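Local coordinates for pirin-like protein YhaK (Escherichia coli, PDB 2VEC) that is of unknown function, lacks quercetin 2,3-dioxygenase activity, and belongs to a redox-sensitive subclass of enterobacterial bicupins, at residues Y98-G103 with V122-H127; N104-S109 with P151-L156; G211-L216 with I239-D244. One frame throughout, in Å; residues are numbered along the deposited sequence.

How the contacts relate
From the N terminus, strand 95-100 turns into strand 105-109, so the first segments of contacts 1 and 2 adjoin. Contact 1 closes first, at 122-127 after 18 intervening residues, more than half of them in strands; contact 2 closes at 151-156 after 41. Their segments alternate, so the two contacts cross along the chain, and the backbones of Tyr98 and Val106 bond them together. Contact 1 pairs neighbours inside the four-stranded sheet of the N-terminal cupin, while contact 2 ties its edge strand 105-109 to strand 153-157, the edge of the six-stranded sheet of the same cupin. Contact 3 follows in series, pairing strands of the C-terminal cupin, its centre about 31 Å from that of contact 2.

Contact 1. Residues Y98-G103 with V122-H127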
ATOM      1  N   TYR A  98      -9.227   2.764  14.413  1.00 47.74           N
ATOM      2  CA  TYR A  98      -9.145   4.024  13.663  1.00 46.82           C
ATOM      3  C   TYR A  98     -10.392   4.824  13.937  1.00 49.27           C
ATOM      4  O   TYR A  98     -11.486   4.336  13.693  1.00 50.91           O
ATOM      5  CB  TYR A  98      -9.012   3.743  12.152  1.00 44.22           C
ATOM      6  CG  TYR A  98      -7.722   3.039  11.888  1.00 42.47           C
ATOM      7  CD1 TYR A  98      -6.575   3.762  11.614  1.00 39.26           C
ATOM      8  CD2 TYR A  98      -7.632   1.655  12.014  1.00 41.86           C
ATOM      9  CE1 TYR A  98      -5.360   3.113  11.437  1.00 39.86           C
ATOM     10  CE2 TYR A  98      -6.431   0.999  11.817  1.00 41.75           C
ATOM     11  CZ  TYR A  98      -5.297   1.736  11.550  1.00 38.86           C
ATOM     12  OH  TYR A  98      -4.096   1.104  11.373  1.00 41.19           O
ATOM     13  N   ARG A  99     -10.242   6.028  14.480  1.00 50.87           N
ATOM     14  CA  ARG A  99     -11.407   6.848  14.807  1.00 53.14           C
ATOM     15  C   ARG A  99     -11.307   8.206  14.150  1.00 52.00           C
ATOM     16  O   ARG A  99     -10.207   8.716  13.916  1.00 51.67           O
ATOM     17  CB  ARG A  99     -11.563   7.015  16.326  1.00 56.75           C
ATOM     18  CG  ARG A  99     -11.675   5.705  17.077  1.00 59.38           C
ATOM     19  CD  ARG A  99     -12.088   5.896  18.550  1.00 63.96           C
ATOM     20  NE  ARG A  99     -12.595   4.645  19.114  1.00 71.45           N
ATOM     21  CZ  ARG A  99     -12.423   4.262  20.381  1.00 77.84           C
ATOM     22  NH1 ARG A  99     -11.744   5.036  21.230  1.00 82.23           N
ATOM     23  NH2 ARG A  99     -12.921   3.098  20.808  1.00 78.99           N
ATOM     24  N   ASP A 100     -12.453   8.803  13.846  1.00 51.99           N
ATOM     25  CA  ASP A 100     -12.430  10.152  13.322  1.00 51.61           C
ATOM     26  C   ASP A 100     -13.284  11.094  14.166  1.00 55.30           C
ATOM     27  O   ASP A 100     -14.031  10.645  15.032  1.00 57.25           O
ATOM     28  CB  ASP A 100     -12.762  10.188  11.821  1.00 49.00           C
ATOM     29  CG  ASP A 100     -14.241  10.026  11.508  1.00 50.18           C
ATOM     30  OD1 ASP A 100     -15.132  10.302  12.352  1.00 53.05           O
ATOM     31  OD2 ASP A 100     -14.526   9.674  10.346  1.00 48.20           O
ATOM     32  N   SER A 101     -13.158  12.391  13.933  1.00 56.14           N
ATOM     33  CA  SER A 101     -13.886  13.370  14.744  1.00 60.43           C
ATOM     34  C   SER A 101     -15.403  13.390  14.520  1.00 62.60           C
ATOM     35  O   SER A 101     -16.122  14.081  15.241  1.00 65.77           O
ATOM     36  CB  SER A 101     -13.280  14.769  14.602  1.00 61.37           C
ATOM     37  OG  SER A 101     -13.023  15.106  13.251  1.00 57.35           O
ATOM     38  N   GLU A 102     -15.886  12.647  13.524  1.00 61.12           N
ATOM     39  CA  GLU A 102     -17.323  12.560  13.226  1.00 63.68           C
ATOM     40  C   GLU A 102     -17.989  11.336  13.859  1.00 65.33           C
ATOM     41  O   GLU A 102     -19.191  11.104  13.678  1.00 66.97           O
ATOM     42  CB  GLU A 102     -17.579  12.585  11.711  1.00 61.66           C
ATOM     43  CG  GLU A 102     -17.179  13.882  11.008  1.00 63.07           C
ATOM     44  CD  GLU A 102     -17.853  15.126  11.585  1.00 71.11           C
ATOM     45  OE1 GLU A 102     -19.083  15.107  11.813  1.00 72.66           O
ATOM     46  OE2 GLU A 102     -17.142  16.130  11.804  1.00 74.51           O
ATOM     47  N   GLY A 103     -17.216  10.565  14.621  1.00 65.43           N
ATOM     48  CA  GLY A 103     -17.762   9.408  15.327  1.00 67.04           C
ATOM     49  C   GLY A 103     -17.531   8.068  14.641  1.00 64.35           C
ATOM     50  O   GLY A 103     -17.788   7.016  15.246  1.00 65.12           O
ATOM     51  N   VAL A 122     -11.619  16.927   8.950  1.00 54.38           N
ATOM     52  CA  VAL A 122     -11.951  15.880   9.898  1.00 54.49           C
ATOM     53  C   VAL A 122     -10.627  15.355  10.464  1.00 53.48           C
ATOM     54  O   VAL A 122      -9.663  15.236   9.735  1.00 52.19           O
ATOM     55  CB  VAL A 122     -12.848  14.791   9.234  1.00 52.26           C
ATOM     56  CG1 VAL A 122     -13.011  13.563  10.130  1.00 51.95           C
ATOM     57  CG2 VAL A 122     -14.226  15.393   8.855  1.00 53.90           C
ATOM     58  N   SER A 123     -10.577  15.084  11.763  1.00 55.75           N
ATOM     59  CA  SER A 123      -9.371  14.560  12.409  1.00 54.93           C
ATOM     60  C   SER A 123      -9.464  13.055  12.562  1.00 53.21           C
ATOM     61  O   SER A 123     -10.538  12.531  12.867  1.00 54.37           O
ATOM     62  CB  SER A 123      -9.176  15.189  13.792  1.00 59.29           C
ATOM     63  OG  SER A 123      -8.537  16.445  13.694  1.00 61.98           O
ATOM     64  N   TYR A 124      -8.323  12.379  12.418  1.00 49.99           N
ATOM     65  CA  TYR A 124      -8.257  10.931  12.390  1.00 48.25           C
ATOM     66  C   TYR A 124      -7.223  10.410  13.366  1.00 49.64           C
ATOM     67  O   TYR A 124      -6.114  10.933  13.438  1.00 50.18           O
ATOM     68  CB  TYR A 124      -7.891  10.453  10.957  1.00 43.35           C
ATOM     69  CG  TYR A 124      -8.954  10.796   9.943  1.00 41.98           C
ATOM     70  CD1 TYR A 124      -9.997   9.903   9.656  1.00 41.93           C
ATOM     71  CD2 TYR A 124      -8.943  12.036   9.283  1.00 42.24           C
ATOM     72  CE1 TYR A 124     -11.004  10.239   8.700  1.00 41.80           C
ATOM     73  CE2 TYR A 124      -9.931  12.374   8.365  1.00 40.95           C
ATOM     74  CZ  TYR A 124     -10.953  11.480   8.076  1.00 41.44           C
ATOM     75  OH  TYR A 124     -11.925  11.859   7.161  1.00 41.03           O
ATOM     76  N   SER A 125      -7.570   9.355  14.089  1.00 51.27           N
ATOM     77  CA  SER A 125      -6.654   8.791  15.071  1.00 53.33           C
ATOM     78  C   SER A 125      -6.471   7.295  14.874  1.00 51.89           C
ATOM     79  O   SER A 125      -7.350   6.610  14.349  1.00 50.98           O
ATOM     80  CB  SER A 125      -7.132   9.099  16.492  1.00 57.42           C
ATOM     81  OG  SER A 125      -8.181   8.239  16.879  1.00 58.87           O
ATOM     82  N   GLU A 126      -5.314   6.799  15.296  1.00 52.17           N
ATOM     83  CA  GLU A 126      -4.955   5.405  15.107  1.00 51.70           C
ATOM     84  C   GLU A 126      -4.377   4.904  16.415  1.00 54.55           C
ATOM     85  O   GLU A 126      -3.386   5.452  16.887  1.00 55.45           O
ATOM     86  CB  GLU A 126      -3.932   5.275  13.966  1.00 48.76           C
ATOM     87  CG  GLU A 126      -3.088   3.988  14.001  1.00 48.09           C
ATOM     88  CD  GLU A 126      -2.210   3.802  12.761  1.00 46.13           C
ATOM     89  OE1 GLU A 126      -1.643   4.796  12.249  1.00 46.58           O
ATOM     90  OE2 GLU A 126      -2.092   2.646  12.296  1.00 43.47           O
ATOM     91  N   HIS A 127      -5.016   3.900  17.013  1.00 56.86           N
ATOM     92  CA  HIS A 127      -4.578   3.375  18.322  1.00 60.97           C
ATOM     93  C   HIS A 127      -4.248   1.902  18.240  1.00 59.78           C
ATOM     94  O   HIS A 127      -5.009   1.129  17.651  1.00 59.47           O
ATOM     95  CB  HIS A 127      -5.661   3.490  19.409  1.00 64.99           C
ATOM     96  CG  HIS A 127      -6.211   4.868  19.624  1.00 70.68           C
ATOM     97  ND1 HIS A 127      -5.699   5.999  19.019  1.00 74.29           N
ATOM     98  CD2 HIS A 127      -7.232   5.294  20.411  1.00 77.26           C
ATOM     99  CE1 HIS A 127      -6.387   7.058  19.414  1.00 76.93           C
ATOM    100  NE2 HIS A 127      -7.325   6.658  20.256  1.00 79.61           N
TER
HETATM  101  O   HOH W   1     -14.060  10.656   7.643  1.00 44.54           O
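Arg99 and Ser125 form the hydrogen-bonded pair where strand 98-100 runs antiparallel to strand 124-127, the two axes approaching to 4.6 Å. Each gives its N-H to the other's carbonyl; the flanking pairs Tyr98-Glu126 and Asp100-Tyr124 are non-hydrogen-bonded, with side chains on the opposite face of the sheet.

On the tyrosine face, Tyr98 and Glu126 lie side by side. Glu126 has CG anti to its backbone N (chi1 158°) and an extended chain beyond, carrying its methylenes past the ring, CG 3.5 Å from Tyr98 CE1. At the far end Tyr98 OH donates to Glu126 OE2 over 2.7 Å, meeting it from 45° above the carboxylate plane. Arg137 adds a salt bridge to the same oxygen, so a neutral and a charged partner hold this buried acid.

The second pair meets by Asp100 CB, 3.5 Å from Tyr124 CD1, and at its polar ends perhaps through a water, which donates to Asp100 OD2 but lies doubtfully close to Tyr124 OH. That hydroxyl also bonds to Gln119 N.

Beyond the ladder lies a type I turn, Asp100 to Gly103. Asp100 OD1 accepts from Glu102 N at 2.7 Å, an Asx turn, and from Asn104 N. Gly103 closes the turn with a positive phi, where a side chain would press on the preceding carbonyl oxygen. Ser101 extends the pairing into this turn: its N donates to Ser123 O at 2.8 Å, and its small hydroxyl takes Ser123 N-H at 2.9 Å and a nearly straight 166°. Val122 packs here, CG1 3.8 Å from Asp100 CB and CG2 against Glu102.

These are the two central strands of the N-terminal cupin's four-stranded sheet, between 76-80 and 105-109, and Tyr98 packs on Ile91 of strand 85-93 in the beta-sandwich's other sheet.

Contact 2. Residues N104-S109 with P151-L156; sequences NHVQAS and PLIQKL
Val106 and Ile153 meet tip to tip across the edge of a cupin beta-sandwich, where strand 105-109, outermost in the four-stranded sheet, faces strand 153-157, outermost in the six-stranded one. The strands point nearly the same way, with 17° between their directions, but their axes stay 8.7 Å apart. That separation is too wide for backbone pairing, and side chains must fill it.

The tight part is aliphatic. Ile153 CG2 sits 3.8 Å from Val106 CB and about as close to both valine methyls, so one branch of the isoleucine is pressed against the whole fork of the valine. Its other branch runs toward the start of strand 105-109, where CD1 lies 3.9 Å from Asn104 CB. Branched residues suit this place: each offers a broad, stiff end, and Leu114 of strand 112-116 packs against both. Ala108, buried further along, is small enough to leave room for the lysine that passes it.

The outer side is more open and polar. His105 and Gln107 alternate with Val106 and start away from strand 153-156, toward solvent. Asn104 and Leu152, both in loop, cross at about a right angle at one end of the contact, Leu152 contributing less than Asn104.

Lys155 spans the two regimes. Its methylenes slide past Val106 in the opposite direction, with CD 3.8 Å from Val106 CG2, while a bend in the chain (chi3 -65°) brings the ammonium beside strand 105-109. There it also forms a salt bridge with Glu112, whose other carboxylate oxygen accepts from Ser109 N. A long chain with an apolar shaft and charged head fits such a border, and its head ends in a single direct bond across the contact: Lys155 NZ to Gln107 O, 2.7 Å, with a C=O...donor angle of 169°.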
ATOM      1  N   ASN A 104     -17.057   8.093  13.391  1.00 61.03           N
ATOM      2  CA  ASN A 104     -16.805   6.861  12.638  1.00 58.45           C
ATOM      3  C   ASN A 104     -15.637   6.076  13.222  1.00 57.66           C
ATOM      4  O   ASN A 104     -14.650   6.663  13.670  1.00 58.18           O
ATOM      5  CB  ASN A 104     -16.541   7.142  11.167  1.00 55.52           C
ATOM      6  CG  ASN A 104     -17.651   7.916  10.509  1.00 56.32           C
ATOM      7  OD1 ASN A 104     -17.406   8.956   9.906  1.00 57.51           O
ATOM      8  ND2 ASN A 104     -18.877   7.411  10.604  1.00 55.66           N
ATOM      9  N   HIS A 105     -15.769   4.752  13.251  1.00 56.92           N
ATOM     10  CA  HIS A 105     -14.731   3.897  13.824  1.00 55.71           C
ATOM     11  C   HIS A 105     -14.667   2.553  13.116  1.00 53.48           C
ATOM     12  O   HIS A 105     -15.672   2.051  12.592  1.00 53.51           O
ATOM     13  CB  HIS A 105     -14.955   3.689  15.319  1.00 58.85           C
ATOM     14  CG  HIS A 105     -16.310   3.147  15.647  1.00 62.53           C
ATOM     15  ND1 HIS A 105     -16.573   1.795  15.711  1.00 64.83           N
ATOM     16  CD2 HIS A 105     -17.486   3.773  15.893  1.00 65.66           C
ATOM     17  CE1 HIS A 105     -17.850   1.613  15.999  1.00 67.29           C
ATOM     18  NE2 HIS A 105     -18.427   2.797  16.114  1.00 68.03           N
ATOM     19  N   VAL A 106     -13.468   1.971  13.120  1.00 51.03           N
ATOM     20  CA  VAL A 106     -13.242   0.673  12.528  1.00 48.27           C
ATOM     21  C   VAL A 106     -11.995   0.105  13.183  1.00 47.30           C
ATOM     22  O   VAL A 106     -11.077   0.847  13.510  1.00 46.52           O
ATOM     23  CB  VAL A 106     -13.084   0.796  10.975  1.00 46.95           C
ATOM     24  CG1 VAL A 106     -11.885   1.709  10.593  1.00 43.26           C
ATOM     25  CG2 VAL A 106     -12.988  -0.576  10.312  1.00 46.45           C
ATOM     26  N   GLN A 107     -11.980  -1.206  13.379  1.00 47.64           N
ATOM     27  CA  GLN A 107     -10.802  -1.926  13.868  1.00 48.41           C
ATOM     28  C   GLN A 107     -10.224  -2.757  12.731  1.00 46.10           C
ATOM     29  O   GLN A 107     -10.974  -3.323  11.932  1.00 46.23           O
ATOM     30  CB  GLN A 107     -11.185  -2.903  14.984  1.00 50.76           C
ATOM     31  CG  GLN A 107     -11.873  -2.310  16.183  1.00 55.05           C
ATOM     32  CD  GLN A 107     -12.338  -3.421  17.149  1.00 58.27           C
ATOM     33  OE1 GLN A 107     -11.703  -4.479  17.235  1.00 60.69           O
ATOM     34  NE2 GLN A 107     -13.442  -3.192  17.847  1.00 64.22           N
ATOM     35  N   ALA A 108      -8.901  -2.872  12.680  1.00 44.68           N
ATOM     36  CA  ALA A 108      -8.253  -3.710  11.664  1.00 43.19           C
ATOM     37  C   ALA A 108      -7.134  -4.544  12.270  1.00 43.04           C
ATOM     38  O   ALA A 108      -6.294  -3.994  12.943  1.00 44.06           O
ATOM     39  CB  ALA A 108      -7.708  -2.855  10.543  1.00 39.46           C
ATOM     40  N   SER A 109      -7.143  -5.854  12.035  1.00 44.37           N
ATOM     41  CA  SER A 109      -6.048  -6.753  12.465  1.00 44.25           C
ATOM     42  C   SER A 109      -5.113  -7.152  11.320  1.00 41.30           C
ATOM     43  O   SER A 109      -5.363  -6.861  10.152  1.00 38.87           O
ATOM     44  CB  SER A 109      -6.596  -8.028  13.090  1.00 46.80           C
ATOM     45  OG  SER A 109      -7.608  -7.767  14.043  1.00 53.45           O
ATOM     46  N   PRO A 151     -17.183   5.367  -0.267  1.00 38.35           N
ATOM     47  CA  PRO A 151     -17.556   5.039   1.121  1.00 39.10           C
ATOM     48  C   PRO A 151     -16.483   5.566   2.084  1.00 37.24           C
ATOM     49  O   PRO A 151     -15.310   5.566   1.736  1.00 36.48           O
ATOM     50  CB  PRO A 151     -17.546   3.497   1.134  1.00 38.96           C
ATOM     51  CG  PRO A 151     -17.688   3.085  -0.248  1.00 38.99           C
ATOM     52  CD  PRO A 151     -16.940   4.149  -1.061  1.00 37.57           C
ATOM     53  N   LEU A 152     -16.881   6.043   3.264  1.00 37.33           N
ATOM     54  CA  LEU A 152     -15.918   6.558   4.257  1.00 35.74           C
ATOM     55  C   LEU A 152     -14.890   5.501   4.655  1.00 34.14           C
ATOM     56  O   LEU A 152     -13.704   5.802   4.777  1.00 32.45           O
ATOM     57  CB  LEU A 152     -16.654   7.036   5.533  1.00 38.65           C
ATOM     58  CG  LEU A 152     -17.462   8.331   5.402  1.00 42.59           C
ATOM     59  CD1 LEU A 152     -17.976   8.737   6.769  1.00 48.66           C
ATOM     60  CD2 LEU A 152     -16.630   9.435   4.794  1.00 44.99           C
ATOM     61  N   ILE A 153     -15.348   4.265   4.875  1.00 33.78           N
ATOM     62  CA  ILE A 153     -14.493   3.200   5.396  1.00 32.29           C
ATOM     63  C   ILE A 153     -14.807   1.904   4.655  1.00 32.51           C
ATOM     64  O   ILE A 153     -15.990   1.518   4.530  1.00 33.55           O
ATOM     65  CB  ILE A 153     -14.792   2.984   6.909  1.00 35.34           C
ATOM     66  CG1 ILE A 153     -14.385   4.208   7.741  1.00 33.90           C
ATOM     67  CG2 ILE A 153     -14.125   1.662   7.458  1.00 36.43           C
ATOM     68  CD1 ILE A 153     -14.936   4.196   9.178  1.00 37.00           C
ATOM     69  N   GLN A 154     -13.770   1.252   4.145  1.00 30.60           N
ATOM     70  CA  GLN A 154     -13.892  -0.093   3.585  1.00 30.59           C
ATOM     71  C   GLN A 154     -12.753  -0.929   4.131  1.00 30.05           C
ATOM     72  O   GLN A 154     -11.633  -0.406   4.368  1.00 28.20           O
ATOM     73  CB  GLN A 154     -13.756  -0.052   2.079  1.00 30.31           C
ATOM     74  CG  GLN A 154     -14.803   0.824   1.391  1.00 30.46           C
ATOM     75  CD  GLN A 154     -14.423   1.057  -0.050  1.00 32.48           C
ATOM     76  OE1 GLN A 154     -14.651   0.202  -0.909  1.00 30.83           O
ATOM     77  NE2 GLN A 154     -13.812   2.196  -0.320  1.00 27.19           N
ATOM     78  N   LYS A 155     -13.000  -2.225   4.284  1.00 29.44           N
ATOM     79  CA  LYS A 155     -11.927  -3.150   4.638  1.00 30.50           C
ATOM     80  C   LYS A 155     -11.935  -4.337   3.693  1.00 30.28           C
ATOM     81  O   LYS A 155     -12.987  -4.683   3.166  1.00 32.41           O
ATOM     82  CB  LYS A 155     -12.172  -3.685   6.048  1.00 31.90           C
ATOM     83  CG  LYS A 155     -11.825  -2.735   7.168  1.00 34.62           C
ATOM     84  CD  LYS A 155     -11.563  -3.528   8.473  1.00 37.34           C
ATOM     85  CE  LYS A 155     -12.779  -4.272   9.015  1.00 39.49           C
ATOM     86  NZ  LYS A 155     -12.335  -5.003  10.286  1.00 39.74           N
ATOM     87  N   LEU A 156     -10.780  -4.993   3.546  1.00 29.33           N
ATOM     88  CA  LEU A 156     -10.617  -6.176   2.705  1.00 28.78           C
ATOM     89  C   LEU A 156      -9.712  -7.180   3.410  1.00 28.96           C
ATOM     90  O   LEU A 156      -8.663  -6.831   3.974  1.00 27.81           O
ATOM     91  CB  LEU A 156     -10.006  -5.794   1.325  1.00 28.00           C
ATOM     92  CG  LEU A 156      -9.565  -6.920   0.350  1.00 28.84           C
ATOM     93  CD1 LEU A 156      -9.807  -6.505  -1.081  1.00 32.77           C
ATOM     94  CD2 LEU A 156      -8.060  -7.268   0.532  1.00 28.25           C
TER

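Contact 3. Residues G211-L216 with I239-D244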
ATOM      1  N   GLY A 211      11.299  -9.211   1.722  1.00 30.92           N
ATOM      2  CA  GLY A 211      12.029  -9.962   0.688  1.00 31.63           C
ATOM      3  C   GLY A 211      12.461  -9.147  -0.521  1.00 30.98           C
ATOM      4  O   GLY A 211      12.167  -7.953  -0.658  1.00 30.20           O
ATOM      5  N   LYS A 212      13.205  -9.803  -1.399  1.00 30.89           N
ATOM      6  CA  LYS A 212      13.812  -9.134  -2.540  1.00 31.30           C
ATOM      7  C   LYS A 212      13.238  -9.742  -3.819  1.00 31.47           C
ATOM      8  O   LYS A 212      12.779 -10.886  -3.819  1.00 32.23           O
ATOM      9  CB  LYS A 212      15.329  -9.271  -2.484  1.00 32.44           C
ATOM     10  CG  LYS A 212      15.810 -10.668  -2.342  1.00 36.88           C
ATOM     11  CD  LYS A 212      17.353 -10.715  -2.182  1.00 39.09           C
ATOM     12  CE  LYS A 212      17.788 -12.041  -1.579  1.00 44.22           C
ATOM     13  NZ  LYS A 212      19.247 -12.282  -1.889  1.00 47.56           N
ATOM     14  N   PHE A 213      13.232  -8.964  -4.899  1.00 30.44           N
ATOM     15  CA  PHE A 213      12.607  -9.406  -6.136  1.00 29.30           C
ATOM     16  C   PHE A 213      13.087  -8.542  -7.274  1.00 29.95           C
ATOM     17  O   PHE A 213      13.705  -7.502  -7.047  1.00 29.55           O
ATOM     18  CB  PHE A 213      11.069  -9.401  -6.040  1.00 27.70           C
ATOM     19  CG  PHE A 213      10.407  -8.038  -5.912  1.00 26.28           C
ATOM     20  CD1 PHE A 213      10.524  -7.273  -4.741  1.00 25.98           C
ATOM     21  CD2 PHE A 213       9.580  -7.552  -6.935  1.00 26.72           C
ATOM     22  CE1 PHE A 213       9.834  -6.010  -4.604  1.00 26.32           C
ATOM     23  CE2 PHE A 213       8.909  -6.303  -6.814  1.00 27.07           C
ATOM     24  CZ  PHE A 213       9.024  -5.537  -5.631  1.00 26.61           C
ATOM     25  N   HIS A 214      12.821  -8.984  -8.496  1.00 29.89           N
ATOM     26  CA  HIS A 214      13.109  -8.132  -9.626  1.00 29.67           C
ATOM     27  C   HIS A 214      11.951  -8.068 -10.583  1.00 29.51           C
ATOM     28  O   HIS A 214      11.038  -8.883 -10.528  1.00 29.60           O
ATOM     29  CB  HIS A 214      14.407  -8.542 -10.333  1.00 30.61           C
ATOM     30  CG  HIS A 214      14.452  -9.981 -10.768  1.00 33.84           C
ATOM     31  ND1 HIS A 214      14.685 -11.022  -9.891  1.00 34.74           N
ATOM     32  CD2 HIS A 214      14.317 -10.545 -11.995  1.00 35.36           C
ATOM     33  CE1 HIS A 214      14.684 -12.166 -10.559  1.00 36.83           C
ATOM     34  NE2 HIS A 214      14.495 -11.901 -11.842  1.00 36.55           N
ATOM     35  N   ALA A 215      11.958  -7.040 -11.419  1.00 29.61           N
ATOM     36  CA  ALA A 215      10.903  -6.876 -12.394  1.00 30.42           C
ATOM     37  C   ALA A 215      11.496  -7.028 -13.785  1.00 32.25           C
ATOM     38  O   ALA A 215      12.604  -6.551 -14.050  1.00 31.96           O
ATOM     39  CB  ALA A 215      10.261  -5.543 -12.240  1.00 28.23           C
ATOM     40  N   LEU A 216      10.752  -7.718 -14.651  1.00 34.53           N
ATOM     41  CA  LEU A 216      11.047  -7.834 -16.074  1.00 37.18           C
ATOM     42  C   LEU A 216       9.952  -7.179 -16.906  1.00 37.73           C
ATOM     43  O   LEU A 216       8.767  -7.207 -16.547  1.00 36.26           O
ATOM     44  CB  LEU A 216      11.124  -9.306 -16.502  1.00 39.94           C
ATOM     45  CG  LEU A 216      11.681 -10.366 -15.545  1.00 41.80           C
ATOM     46  CD1 LEU A 216      11.301 -11.758 -16.038  1.00 47.39           C
ATOM     47  CD2 LEU A 216      13.186 -10.217 -15.599  1.00 45.17           C
ATOM     48  N   ILE A 239       4.273  -6.094 -16.818  1.00 35.63           N
ATOM     49  CA  ILE A 239       5.399  -6.243 -15.902  1.00 34.89           C
ATOM     50  C   ILE A 239       5.317  -7.618 -15.230  1.00 34.64           C
ATOM     51  O   ILE A 239       4.242  -8.040 -14.779  1.00 34.91           O
ATOM     52  CB  ILE A 239       5.413  -5.161 -14.783  1.00 32.18           C
ATOM     53  CG1 ILE A 239       5.564  -3.727 -15.355  1.00 33.59           C
ATOM     54  CG2 ILE A 239       6.594  -5.409 -13.868  1.00 32.97           C
ATOM     55  CD1 ILE A 239       5.447  -2.627 -14.268  1.00 30.52           C
ATOM     56  N   THR A 240       6.444  -8.318 -15.206  1.00 34.87           N
ATOM     57  CA  THR A 240       6.536  -9.609 -14.543  1.00 35.17           C
ATOM     58  C   THR A 240       7.442  -9.427 -13.357  1.00 33.84           C
ATOM     59  O   THR A 240       8.524  -8.845 -13.504  1.00 33.14           O
ATOM     60  CB  THR A 240       7.149 -10.683 -15.452  1.00 38.09           C
ATOM     61  OG1 THR A 240       6.272 -10.917 -16.544  1.00 37.67           O
ATOM     62  CG2 THR A 240       7.329 -11.990 -14.689  1.00 38.08           C
ATOM     63  N   LEU A 241       6.992  -9.924 -12.203  1.00 32.52           N
ATOM     64  CA  LEU A 241       7.754  -9.852 -10.970  1.00 32.63           C
ATOM     65  C   LEU A 241       8.237 -11.224 -10.607  1.00 33.60           C
ATOM     66  O   LEU A 241       7.460 -12.194 -10.642  1.00 35.10           O
ATOM     67  CB  LEU A 241       6.869  -9.369  -9.817  1.00 31.59           C
ATOM     68  CG  LEU A 241       6.247  -7.963  -9.964  1.00 31.14           C
ATOM     69  CD1 LEU A 241       5.542  -7.630  -8.671  1.00 29.04           C
ATOM     70  CD2 LEU A 241       7.315  -6.920 -10.337  1.00 27.07           C
ATOM     71  N   VAL A 242       9.496 -11.310 -10.185  1.00 33.57           N
ATOM     72  CA  VAL A 242      10.086 -12.630  -9.879  1.00 34.82           C
ATOM     73  C   VAL A 242      10.730 -12.566  -8.494  1.00 34.95           C
ATOM     74  O   VAL A 242      11.572 -11.676  -8.236  1.00 34.12           O
ATOM     75  CB  VAL A 242      11.175 -13.039 -10.912  1.00 36.52           C
ATOM     76  CG1 VAL A 242      11.744 -14.437 -10.586  1.00 37.68           C
ATOM     77  CG2 VAL A 242      10.625 -13.000 -12.348  1.00 38.97           C
ATOM     78  N   ALA A 243      10.356 -13.493  -7.616  1.00 35.19           N
ATOM     79  CA  ALA A 243      10.872 -13.466  -6.252  1.00 34.06           C
ATOM     80  C   ALA A 243      12.288 -14.012  -6.165  1.00 35.92           C
ATOM     81  O   ALA A 243      12.593 -15.049  -6.738  1.00 37.69           O
ATOM     82  CB  ALA A 243       9.941 -14.217  -5.290  1.00 33.89           C
ATOM     83  N   ASP A 244      13.145 -13.278  -5.453  1.00 35.52           N
ATOM     84  CA  ASP A 244      14.498 -13.717  -5.200  1.00 37.33           C
ATOM     85  C   ASP A 244      14.697 -14.217  -3.795  1.00 37.85           C
ATOM     86  O   ASP A 244      15.795 -14.660  -3.448  1.00 39.33           O
ATOM     87  CB  ASP A 244      15.461 -12.584  -5.476  1.00 36.95           C
ATOM     88  CG  ASP A 244      15.489 -12.225  -6.918  1.00 39.10           C
ATOM     89  OD1 ASP A 244      15.668 -13.145  -7.737  1.00 41.15           O
ATOM     90  OD2 ASP A 244      15.279 -11.042  -7.228  1.00 38.53           O
TER
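The His214 ring has Val242 over one face, a CH-pi contact with CB 3.9 Å from the ring centroid, and two neighbours at its edges: Leu216 CD2 and the carboxylate of Asp244. That carboxylate is nearly coplanar with the imidazole, 12° between planes. His214 ND1 donates to the syn lone pair of Asp244 OD2 over 2.7 Å at 169°, an in-plane bond that, with Val242 against one face, would restrain the ring's rotation. Its chi1 of 55° sets CG between the backbone N and carbonyl carbon, bringing the ring toward the partner strand.

On the other face of the sheet, the Phe213 ring takes Leu241 CD2 at its edge, 3.9 Å from CE2. The same methyl touches Ala215 CB at 3.8 Å; alanine leaves space for the leucine.

The strands carrying these side chains are antiparallel. His214 pairs with Val242 and Leu216 with Thr240 through reciprocal backbone bonds, and Asp244 N adds one to Lys212 O.

Strand 194-198 continues this sheet beyond 238-243, and 220-225 beyond 213-217. Phe213 and Ala215 face the interior of the C-terminal cupin, packing on Leu206 of strand 203-208, and Phe213 also reaches Leu247 and Ala249 of strand 247-254.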